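Local atomic coordinates of cytochrome c (Pseudomonas aeruginosa, PDB entry 6RTE), a protein that probably catalyses the dehydrogenation of dihydro-heme d1 to heme d1 during heme d1 biosynthesis, using an eight-bladed beta-propeller joined to a heme c-carrying cytochrome domain. Residues N148-V153 with T161-D166; R167-A172 with E482-P487; G242-L247 with S268-V273; Q256-A261 with W293-A298. One frame throughout, in Å; residues are numbered along the deposited sequence.

All four contacts lie in the eight-bladed propeller, whereas heme c sits in the N-terminal cytochrome domain. Contact 1 pairs the two middle strands of the blade in which C-terminal strand 491-496 joins strands from the start of the propeller. Contact 2 binds the outer edge of that blade to the preceding one. The centres of contacts 1 and 2 are 9 Å apart, and D164 N and E169 O, 2.9 Å apart, are probably hydrogen-bonded between them. Contacts 3 and 4, centres 8 Å apart, join another pair of successive blades; L244 O and I258 N, 2.7 Å apart, are probably hydrogen-bonded. Centres of contacts 1 and 3 are 29 Å apart, on opposite sides of the chain's centre.

Contact 1: residues N148-V153 with T161-D166; sequences NLFVVV and TILDGD
F150 and L163 face each other as an antiparallel hydrogen-bonded pair, F150 N to L163 O at 2.9 Å and L163 N to F150 O at 2.8 Å. V152 and T161 repeat the pattern, and V151 and I162 between them form the non-hydrogen-bonded pair. CA-H...O contacts reinforce the ladder past its end: L149 CA lies 3.2 Å from L163 O, and G165 CA 3.0 Å from N148 O. Glycine, lacking a CB, allows this close approach and also meets the F150 ring at its edge, CA to CE2 3.8 Å.

Apolar contacts fall on both faces. F150 and L163 touch through their CB atoms and both pack on L462 of the neighbouring blade. On the other face I162 lies beside V151, CD1 to CG2 4.1 Å, while its CG2 meets L149 CD1.

The polar side-chain contact lies beyond the ladder, by the Asx turn in which D164 OD1 accepts from D166 N. With N148 CG anti to its own N (chi1 -153°), ND2 reaches D166 OD1 in a weak bond of 3.1 Å, amide and carboxylate planes 59° apart. N148 OD1 accepts from R456 N and N496 ND2. The hairpin therefore rests on buried backbone bonds and hydrocarbon, with the amide held mainly through its oxygen.

Contact 2: residues R167-A172 with E482-P487; sequences RFEPIA and EVKRLP
K484 spans the gap between two blades and, with F168, carries the contact. Its CG is anti to the backbone N (chi1 -174°) and the chain stays extended to the end, so that the ammonium group arrives at the backbone of the turn before strand 169-175. There NZ bonds R167 O at 3.2 Å, approaching close to the line of the carbonyl, with a C=O...N angle of 161°. A second, weak bond of 3.2 Å runs from NZ to F168 O. The lysine is thus held by two successive carbonyls; the carboxylate of E169 stays beyond salt-bridge range, its OE2 4.3 Å from NZ, close enough that it may favour the positive charge.

F168 meets the methylene part of that lysine, CB to CD 3.9 Å. Its backbone has left-handed helical angles and forms a G1 beta bulge with E169 opposite D164, which probably helps to turn the R167 and F168 carbonyls to the lysine. From CB the ring turns away from strand 482-487, packing on V474 and meeting Y460 edge-to-face.

L486, two residues along from K484, adds hydrocarbon beside the same carbonyl: its CD2 is 3.7 Å from F168 O, and its side chain also touches L163.

The contact lies near the propeller surface. Strand 482-488 is the outermost strand of its blade, paired with strand 470-476, while strand 169-175 is the outer edge of the next blade, paired with strand 159-164; K484 bridges these two edges without joining them into one sheet.

Contact 3: residues G242-L247 with S268-V273; sequences GNLVLL and SRVSAV
G242 meets S268 through its backbone, in a CA-H...O contact with CA 3.3 Å from S268 O; the approach is close because glycine has no side chain. S268 itself is tied down on its own side, OG donating to R269 O at 2.7 Å.

N243 contributes its carbonyl; its CB points away from the other segment, and OD1 bonds N238 ND2. The N243 oxygen is covered by a methyl of V270, CG2 to O 3.4 Å.

L244 brings the apolar part of the contact. CG lies beside the backbone N (chi1 -60°), and from there CD2 touches two valines of the other strand. It meets V270 CG2 at 3.9 Å, the two side chains crossing at about a right angle. Against V273 CG1 it is pressed to 3.4 Å, tighter than usual for two methyl groups, as the side chains run alongside each other, heading opposite ways.

L244 and V270 both also touch V284 of strand 281-286. Strand 243-248 is the third strand of its blade, between 233-238 and 254-259, while 270-276 opens the next blade; the valines and leucine form part of the apolar layer between these two sheets.

Contact 4: residues Q256-A261 with W293-A298; sequences QVIPAA and WELPYA
W293 lays the edge of its indole against the backbone of residues 259-261. Two carbonyl oxygens lie near the ring plane at this edge: A261 O is 3.2 Å from CZ2 and P259 O is 3.5 Å from CH2. The slightly positive rim of the aromatic ring probably favours both approaches, although A261 O also accepts from R307 NH1. Between these oxygens A260 CA comes within 3.8 Å of CH2. The torsions account for the reach: CG lies beside the backbone N (chi1 -72°) and CD1 eclipses CA (chi2 3°), which sends the six-membered ring outward to the other segment. The indole nitrogen is used on its own side, NE1 donating to E291 OE1.

The apolar side-chain pairs both involve I258, whose two branches serve different partners. Its CG2 touches the six-membered ring of W293 obliquely, 4.1 Å from CZ3, the side chains passing one another head to tail. Its CD1 extends to L295 CD2 at 4.0 Å, and these two side chains meet tip to tip, each reaching out from its own strand.

Strand axes 12.5 Å apart at closest approach, running nearly antiparallel at 158°, belong to two sheets that meet through side chains and, at W293, through side chain on backbone. Strand 254-259 is the outermost strand of one blade and 291-296 the third of the next. W293 also packs across the interface on L244 and within its own blade on V284 and L286, part of the hydrophobic layer between blades typical of the beta-propeller fold, here with eight blades.

Contact 1: residues N148-V153 with T161-D166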
# COMPACT_ATOMS: atom_id res chain seq x y z
N ASN A 148 11.98 -8.81 15.01
CA ASN A 148 10.60 -9.14 15.33
C ASN A 148 9.75 -7.89 15.59
O ASN A 148 8.62 -8.02 16.07
CB ASN A 148 10.53 -10.08 16.54
CG ASN A 148 9.29 -10.95 16.52
OD1 ASN A 148 8.62 -11.07 15.49
ND2 ASN A 148 8.98 -11.56 17.65
N LEU A 149 10.27 -6.71 15.27
CA LEU A 149 9.48 -5.49 15.36
C LEU A 149 8.33 -5.49 14.37
O LEU A 149 8.47 -5.94 13.22
CB LEU A 149 10.36 -4.26 15.08
CG LEU A 149 11.49 -3.95 16.06
CD1 LEU A 149 12.29 -2.76 15.53
CD2 LEU A 149 10.95 -3.68 17.45
N PHE A 150 7.20 -4.94 14.79
CA PHE A 150 6.11 -4.62 13.88
C PHE A 150 6.06 -3.12 13.63
O PHE A 150 6.15 -2.32 14.57
CB PHE A 150 4.76 -5.07 14.44
CG PHE A 150 4.57 -6.55 14.45
CD1 PHE A 150 3.97 -7.18 13.38
CD2 PHE A 150 4.95 -7.30 15.55
CE1 PHE A 150 3.76 -8.55 13.40
CE2 PHE A 150 4.76 -8.66 15.57
CZ PHE A 150 4.16 -9.29 14.49
N VAL A 151 5.91 -2.74 12.37
CA VAL A 151 5.53 -1.38 12.01
C VAL A 151 4.01 -1.38 11.85
O VAL A 151 3.46 -2.10 11.01
CB VAL A 151 6.23 -0.94 10.72
CG1 VAL A 151 5.79 0.47 10.29
CG2 VAL A 151 7.74 -0.97 10.91
N VAL A 152 3.33 -0.59 12.68
CA VAL A 152 1.87 -0.57 12.73
C VAL A 152 1.37 0.77 12.24
O VAL A 152 1.74 1.82 12.79
CB VAL A 152 1.34 -0.86 14.14
CG1 VAL A 152 -0.20 -0.89 14.13
CG2 VAL A 152 1.88 -2.16 14.64
N VAL A 153 0.54 0.75 11.20
CA VAL A 153 -0.01 1.97 10.61
C VAL A 153 -1.33 2.28 11.32
O VAL A 153 -2.27 1.48 11.30
CB VAL A 153 -0.20 1.81 9.10
CG1 VAL A 153 -0.83 3.05 8.49
CG2 VAL A 153 1.15 1.55 8.41
N THR A 161 3.09 3.21 14.98
CA THR A 161 3.63 2.63 16.20
C THR A 161 4.64 1.56 15.84
O THR A 161 4.40 0.75 14.94
CB THR A 161 2.52 2.04 17.07
OG1 THR A 161 1.83 3.11 17.73
CG2 THR A 161 3.09 1.07 18.13
N ILE A 162 5.80 1.60 16.50
CA ILE A 162 6.80 0.55 16.39
C ILE A 162 6.58 -0.38 17.57
O ILE A 162 6.60 0.05 18.73
CB ILE A 162 8.23 1.12 16.39
CG1 ILE A 162 8.37 2.21 15.35
CG2 ILE A 162 9.25 0.01 16.14
CD1 ILE A 162 8.09 1.76 13.94
N LEU A 163 6.34 -1.65 17.29
CA LEU A 163 5.93 -2.61 18.31
C LEU A 163 7.01 -3.66 18.52
O LEU A 163 7.51 -4.25 17.57
CB LEU A 163 4.62 -3.29 17.90
CG LEU A 163 3.78 -3.91 19.00
CD1 LEU A 163 3.00 -2.82 19.74
CD2 LEU A 163 2.84 -4.96 18.41
N ASP A 164 7.36 -3.88 19.79
CA ASP A 164 8.11 -5.05 20.22
C ASP A 164 7.28 -6.30 19.95
O ASP A 164 6.21 -6.48 20.54
CB ASP A 164 8.44 -4.90 21.71
CG ASP A 164 9.30 -6.04 22.27
OD1 ASP A 164 9.23 -7.18 21.78
OD2 ASP A 164 10.05 -5.77 23.23
N GLY A 165 7.77 -7.17 19.07
CA GLY A 165 7.00 -8.32 18.63
C GLY A 165 6.98 -9.51 19.57
O GLY A 165 6.27 -10.48 19.31
N ASP A 166 7.75 -9.45 20.65
CA ASP A 166 7.72 -10.47 21.69
C ASP A 166 6.95 -10.03 22.92
O ASP A 166 6.27 -10.86 23.55
CB ASP A 166 9.15 -10.86 22.09
CG ASP A 166 9.90 -11.54 20.96
OD1 ASP A 166 9.45 -12.62 20.52
OD2 ASP A 166 10.92 -10.99 20.49

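Contact 2: residues R167-A172 with E482-P487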
# COMPACT_ATOMS: atom_id res chain seq x y z
N ARG A 167 7.02 -8.75 23.28
CA ARG A 167 6.21 -8.21 24.36
C ARG A 167 4.90 -7.62 23.87
O ARG A 167 3.98 -7.44 24.68
CB ARG A 167 6.99 -7.12 25.12
CG ARG A 167 8.22 -7.62 25.88
CD ARG A 167 8.70 -6.62 26.93
NE ARG A 167 10.00 -6.02 26.59
CZ ARG A 167 10.89 -5.57 27.48
NH1 ARG A 167 10.64 -5.64 28.78
NH2 ARG A 167 12.04 -5.04 27.05
N PHE A 168 4.78 -7.34 22.57
CA PHE A 168 3.58 -6.70 22.01
C PHE A 168 3.29 -5.39 22.74
O PHE A 168 2.16 -5.10 23.13
CB PHE A 168 2.39 -7.66 22.06
CG PHE A 168 2.64 -8.96 21.35
CD1 PHE A 168 2.77 -8.99 19.97
CD2 PHE A 168 2.77 -10.14 22.06
CE1 PHE A 168 3.01 -10.17 19.31
CE2 PHE A 168 3.01 -11.34 21.40
CZ PHE A 168 3.13 -11.35 20.02
N GLU A 169 4.34 -4.61 22.93
CA GLU A 169 4.27 -3.29 23.54
C GLU A 169 4.96 -2.29 22.63
O GLU A 169 5.91 -2.63 21.93
CB GLU A 169 4.96 -3.28 24.92
CG GLU A 169 4.42 -4.30 25.90
CD GLU A 169 5.30 -4.42 27.14
OE1 GLU A 169 6.18 -3.55 27.33
OE2 GLU A 169 5.11 -5.38 27.92
N PRO A 170 4.48 -1.04 22.62
CA PRO A 170 5.12 -0.03 21.78
C PRO A 170 6.47 0.40 22.33
O PRO A 170 6.64 0.57 23.54
CB PRO A 170 4.12 1.13 21.78
CG PRO A 170 3.31 0.95 23.01
CD PRO A 170 3.31 -0.52 23.34
N ILE A 171 7.44 0.55 21.43
CA ILE A 171 8.71 1.18 21.78
C ILE A 171 8.83 2.57 21.19
O ILE A 171 9.76 3.31 21.56
CB ILE A 171 9.92 0.32 21.36
CG1 ILE A 171 10.01 0.15 19.85
CG2 ILE A 171 9.84 -1.05 22.04
CD1 ILE A 171 11.30 -0.53 19.40
N ALA A 172 7.92 2.96 20.30
CA ALA A 172 7.91 4.30 19.73
C ALA A 172 6.57 4.52 19.04
O ALA A 172 5.96 3.57 18.53
CB ALA A 172 9.05 4.50 18.73
N GLU A 482 -7.25 -15.55 21.71
CA GLU A 482 -6.78 -14.18 21.86
C GLU A 482 -5.88 -14.08 23.08
O GLU A 482 -6.25 -14.49 24.19
CB GLU A 482 -7.94 -13.20 22.00
CG GLU A 482 -7.49 -11.79 22.39
CD GLU A 482 -8.62 -10.78 22.43
OE1 GLU A 482 -9.66 -11.04 21.81
OE2 GLU A 482 -8.45 -9.73 23.08
N VAL A 483 -4.69 -13.50 22.88
CA VAL A 483 -3.71 -13.35 23.94
C VAL A 483 -3.59 -11.90 24.42
O VAL A 483 -3.29 -11.69 25.61
CB VAL A 483 -2.34 -13.88 23.46
CG1 VAL A 483 -1.24 -13.50 24.44
CG2 VAL A 483 -2.40 -15.39 23.26
N LYS A 484 -3.81 -10.92 23.56
CA LYS A 484 -3.62 -9.52 23.92
C LYS A 484 -4.36 -8.64 22.91
O LYS A 484 -4.55 -9.02 21.75
CB LYS A 484 -2.13 -9.16 23.95
CG LYS A 484 -1.82 -7.75 24.45
CD LYS A 484 -0.35 -7.64 24.85
CE LYS A 484 -0.00 -6.28 25.43
NZ LYS A 484 1.37 -6.28 26.01
N ARG A 485 -4.77 -7.46 23.38
CA ARG A 485 -5.53 -6.51 22.56
C ARG A 485 -5.02 -5.11 22.84
O ARG A 485 -4.94 -4.70 24.00
CB ARG A 485 -7.03 -6.62 22.87
CG ARG A 485 -7.93 -5.81 21.96
CD ARG A 485 -9.40 -6.06 22.28
NE ARG A 485 -9.82 -7.42 21.94
CZ ARG A 485 -10.66 -7.73 20.94
NH1 ARG A 485 -11.19 -6.78 20.18
NH2 ARG A 485 -10.98 -8.99 20.72
N LEU A 486 -4.67 -4.37 21.78
CA LEU A 486 -4.18 -3.00 21.91
C LEU A 486 -5.16 -2.04 21.25
O LEU A 486 -5.34 -2.09 20.02
CB LEU A 486 -2.79 -2.85 21.28
CG LEU A 486 -1.61 -3.55 21.96
CD1 LEU A 486 -1.62 -5.05 21.70
CD2 LEU A 486 -0.30 -2.93 21.50
N PRO A 487 -5.79 -1.13 22.00
CA PRO A 487 -6.74 -0.20 21.38
C PRO A 487 -6.05 0.79 20.46
O PRO A 487 -4.97 1.32 20.77
CB PRO A 487 -7.36 0.52 22.59
CG PRO A 487 -7.04 -0.32 23.77
CD PRO A 487 -5.76 -1.00 23.47

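Contact 3: residues G242-L247 with S268-V273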
# COMPACT_ATOMS: atom_id res chain seq x y z
N GLY A 242 2.32 11.64 -14.08
CA GLY A 242 2.45 10.26 -14.52
C GLY A 242 3.91 9.90 -14.71
O GLY A 242 4.47 10.05 -15.80
N ASN A 243 4.56 9.44 -13.65
CA ASN A 243 6.00 9.21 -13.74
C ASN A 243 6.44 8.24 -12.66
O ASN A 243 5.66 7.82 -11.80
CB ASN A 243 6.77 10.53 -13.65
CG ASN A 243 6.65 11.23 -12.29
OD1 ASN A 243 6.28 10.62 -11.28
ND2 ASN A 243 6.96 12.53 -12.27
N LEU A 244 7.70 7.82 -12.79
CA LEU A 244 8.45 7.15 -11.74
C LEU A 244 9.48 8.13 -11.21
O LEU A 244 10.09 8.89 -11.99
CB LEU A 244 9.15 5.90 -12.26
CG LEU A 244 8.26 4.79 -12.84
CD1 LEU A 244 9.09 3.90 -13.75
CD2 LEU A 244 7.63 3.97 -11.72
N VAL A 245 9.71 8.12 -9.90
CA VAL A 245 10.74 8.95 -9.30
C VAL A 245 11.73 8.02 -8.59
O VAL A 245 11.34 7.23 -7.72
CB VAL A 245 10.15 10.00 -8.35
CG1 VAL A 245 11.23 10.72 -7.58
CG2 VAL A 245 9.30 11.02 -9.15
N LEU A 246 12.99 8.10 -9.01
CA LEU A 246 14.07 7.29 -8.48
C LEU A 246 14.84 8.11 -7.44
O LEU A 246 15.34 9.19 -7.75
CB LEU A 246 15.00 6.84 -9.60
CG LEU A 246 16.20 5.98 -9.20
CD1 LEU A 246 15.73 4.67 -8.61
CD2 LEU A 246 17.10 5.74 -10.40
N LEU A 247 14.94 7.57 -6.23
CA LEU A 247 15.59 8.24 -5.11
C LEU A 247 16.74 7.36 -4.60
O LEU A 247 16.71 6.13 -4.74
CB LEU A 247 14.60 8.50 -3.97
CG LEU A 247 13.30 9.24 -4.27
CD1 LEU A 247 12.34 9.19 -3.06
CD2 LEU A 247 13.57 10.68 -4.66
N SER A 268 1.06 7.98 -19.28
CA SER A 268 0.34 7.04 -18.44
C SER A 268 0.57 7.34 -16.97
O SER A 268 1.64 7.82 -16.58
CB SER A 268 0.75 5.59 -18.74
OG SER A 268 0.08 4.68 -17.89
N ARG A 269 -0.43 7.00 -16.16
CA ARG A 269 -0.24 6.87 -14.73
C ARG A 269 0.49 5.57 -14.43
O ARG A 269 0.38 4.59 -15.17
CB ARG A 269 -1.60 6.88 -14.01
CG ARG A 269 -2.39 8.16 -14.19
CD ARG A 269 -3.82 8.00 -13.69
NE ARG A 269 -4.60 7.12 -14.56
CZ ARG A 269 -5.86 6.77 -14.34
NH1 ARG A 269 -6.51 7.24 -13.28
NH2 ARG A 269 -6.47 5.95 -15.18
N VAL A 270 1.25 5.56 -13.34
CA VAL A 270 1.85 4.33 -12.84
C VAL A 270 0.88 3.72 -11.84
O VAL A 270 0.48 4.38 -10.88
CB VAL A 270 3.22 4.59 -12.17
CG1 VAL A 270 3.73 3.31 -11.53
CG2 VAL A 270 4.22 5.11 -13.20
N SER A 271 0.50 2.46 -12.07
CA SER A 271 -0.41 1.81 -11.14
C SER A 271 0.31 1.33 -9.88
O SER A 271 -0.18 1.54 -8.77
CB SER A 271 -1.10 0.64 -11.83
OG SER A 271 -2.01 0.06 -10.91
N ALA A 272 1.47 0.68 -10.04
CA ALA A 272 2.21 0.17 -8.89
C ALA A 272 3.63 -0.20 -9.33
O ALA A 272 3.85 -0.58 -10.48
CB ALA A 272 1.51 -1.06 -8.28
N VAL A 273 4.57 -0.09 -8.38
CA VAL A 273 5.95 -0.51 -8.58
C VAL A 273 6.23 -1.68 -7.64
O VAL A 273 5.69 -1.75 -6.53
CB VAL A 273 6.95 0.64 -8.33
CG1 VAL A 273 6.71 1.77 -9.34
CG2 VAL A 273 6.85 1.19 -6.90

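Contact 4: residues Q256-A261 with W293-A298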
# COMPACT_ATOMS: atom_id res chain seq x y z
N GLN A 256 16.58 10.58 -10.46
CA GLN A 256 16.07 10.86 -11.80
C GLN A 256 14.55 10.72 -11.83
O GLN A 256 13.99 9.81 -11.21
CB GLN A 256 16.71 9.92 -12.84
CG GLN A 256 16.70 10.45 -14.27
CD GLN A 256 17.57 9.62 -15.21
OE1 GLN A 256 18.70 9.24 -14.87
NE2 GLN A 256 17.04 9.34 -16.40
N VAL A 257 13.90 11.62 -12.56
CA VAL A 257 12.47 11.58 -12.83
C VAL A 257 12.28 10.86 -14.16
O VAL A 257 12.84 11.29 -15.18
CB VAL A 257 11.86 12.99 -12.88
CG1 VAL A 257 10.38 12.93 -13.27
CG2 VAL A 257 12.05 13.72 -11.56
N ILE A 258 11.53 9.77 -14.15
CA ILE A 258 11.29 8.99 -15.37
C ILE A 258 9.83 9.13 -15.80
O ILE A 258 8.95 8.53 -15.19
CB ILE A 258 11.66 7.51 -15.17
CG1 ILE A 258 13.09 7.36 -14.64
CG2 ILE A 258 11.50 6.77 -16.49
CD1 ILE A 258 13.43 5.95 -14.16
N PRO A 259 9.53 9.92 -16.84
CA PRO A 259 8.13 10.04 -17.28
C PRO A 259 7.58 8.69 -17.73
O PRO A 259 8.27 7.91 -18.39
CB PRO A 259 8.20 11.04 -18.45
CG PRO A 259 9.52 11.78 -18.27
CD PRO A 259 10.45 10.76 -17.64
N ALA A 260 6.35 8.40 -17.34
CA ALA A 260 5.72 7.14 -17.72
C ALA A 260 4.99 7.37 -19.05
O ALA A 260 3.97 8.07 -19.10
CB ALA A 260 4.77 6.65 -16.63
N ALA A 261 5.55 6.82 -20.12
CA ALA A 261 4.97 6.97 -21.44
C ALA A 261 5.30 5.71 -22.23
O ALA A 261 6.39 5.15 -22.07
CB ALA A 261 5.49 8.22 -22.15
N TRP A 293 6.82 -2.52 -17.61
CA TRP A 293 8.24 -2.19 -17.61
C TRP A 293 8.98 -3.05 -16.60
O TRP A 293 8.45 -3.35 -15.52
CB TRP A 293 8.45 -0.72 -17.26
CG TRP A 293 8.06 0.29 -18.30
CD1 TRP A 293 7.49 0.06 -19.53
CD2 TRP A 293 8.23 1.71 -18.20
NE1 TRP A 293 7.30 1.25 -20.18
CE2 TRP A 293 7.75 2.28 -19.40
CE3 TRP A 293 8.75 2.56 -17.21
CZ2 TRP A 293 7.77 3.65 -19.63
CZ3 TRP A 293 8.77 3.92 -17.45
CH2 TRP A 293 8.29 4.46 -18.64
N GLU A 294 10.19 -3.46 -16.97
CA GLU A 294 11.18 -3.94 -16.01
C GLU A 294 12.36 -2.97 -16.07
O GLU A 294 12.81 -2.61 -17.16
CB GLU A 294 11.63 -5.37 -16.33
CG GLU A 294 12.57 -5.96 -15.29
CD GLU A 294 12.91 -7.42 -15.55
OE1 GLU A 294 12.68 -7.90 -16.68
OE2 GLU A 294 13.42 -8.08 -14.62
N LEU A 295 12.83 -2.55 -14.90
CA LEU A 295 13.97 -1.65 -14.80
C LEU A 295 15.09 -2.34 -14.02
O LEU A 295 15.08 -2.33 -12.77
CB LEU A 295 13.57 -0.35 -14.11
CG LEU A 295 12.63 0.58 -14.89
CD1 LEU A 295 11.16 0.20 -14.66
CD2 LEU A 295 12.85 2.01 -14.51
N PRO A 296 16.05 -2.97 -14.69
CA PRO A 296 17.13 -3.64 -13.96
C PRO A 296 18.08 -2.66 -13.28
O PRO A 296 18.39 -1.59 -13.80
CB PRO A 296 17.85 -4.44 -15.05
CG PRO A 296 17.58 -3.70 -16.30
CD PRO A 296 16.18 -3.16 -16.14
N TYR A 297 18.59 -3.07 -12.10
CA TYR A 297 19.52 -2.23 -11.36
C TYR A 297 20.81 -2.95 -10.96
O TYR A 297 21.61 -2.36 -10.24
CB TYR A 297 18.86 -1.64 -10.10
CG TYR A 297 18.17 -2.63 -9.21
CD1 TYR A 297 18.89 -3.47 -8.37
CD2 TYR A 297 16.79 -2.72 -9.19
CE1 TYR A 297 18.25 -4.39 -7.57
CE2 TYR A 297 16.14 -3.63 -8.38
CZ TYR A 297 16.87 -4.46 -7.57
OH TYR A 297 16.22 -5.37 -6.78
N ALA A 298 21.04 -4.18 -11.42
CA ALA A 298 22.30 -4.86 -11.10
C ALA A 298 23.50 -4.03 -11.55
O ALA A 298 24.53 -3.98 -10.87
CB ALA A 298 22.37 -6.24 -11.76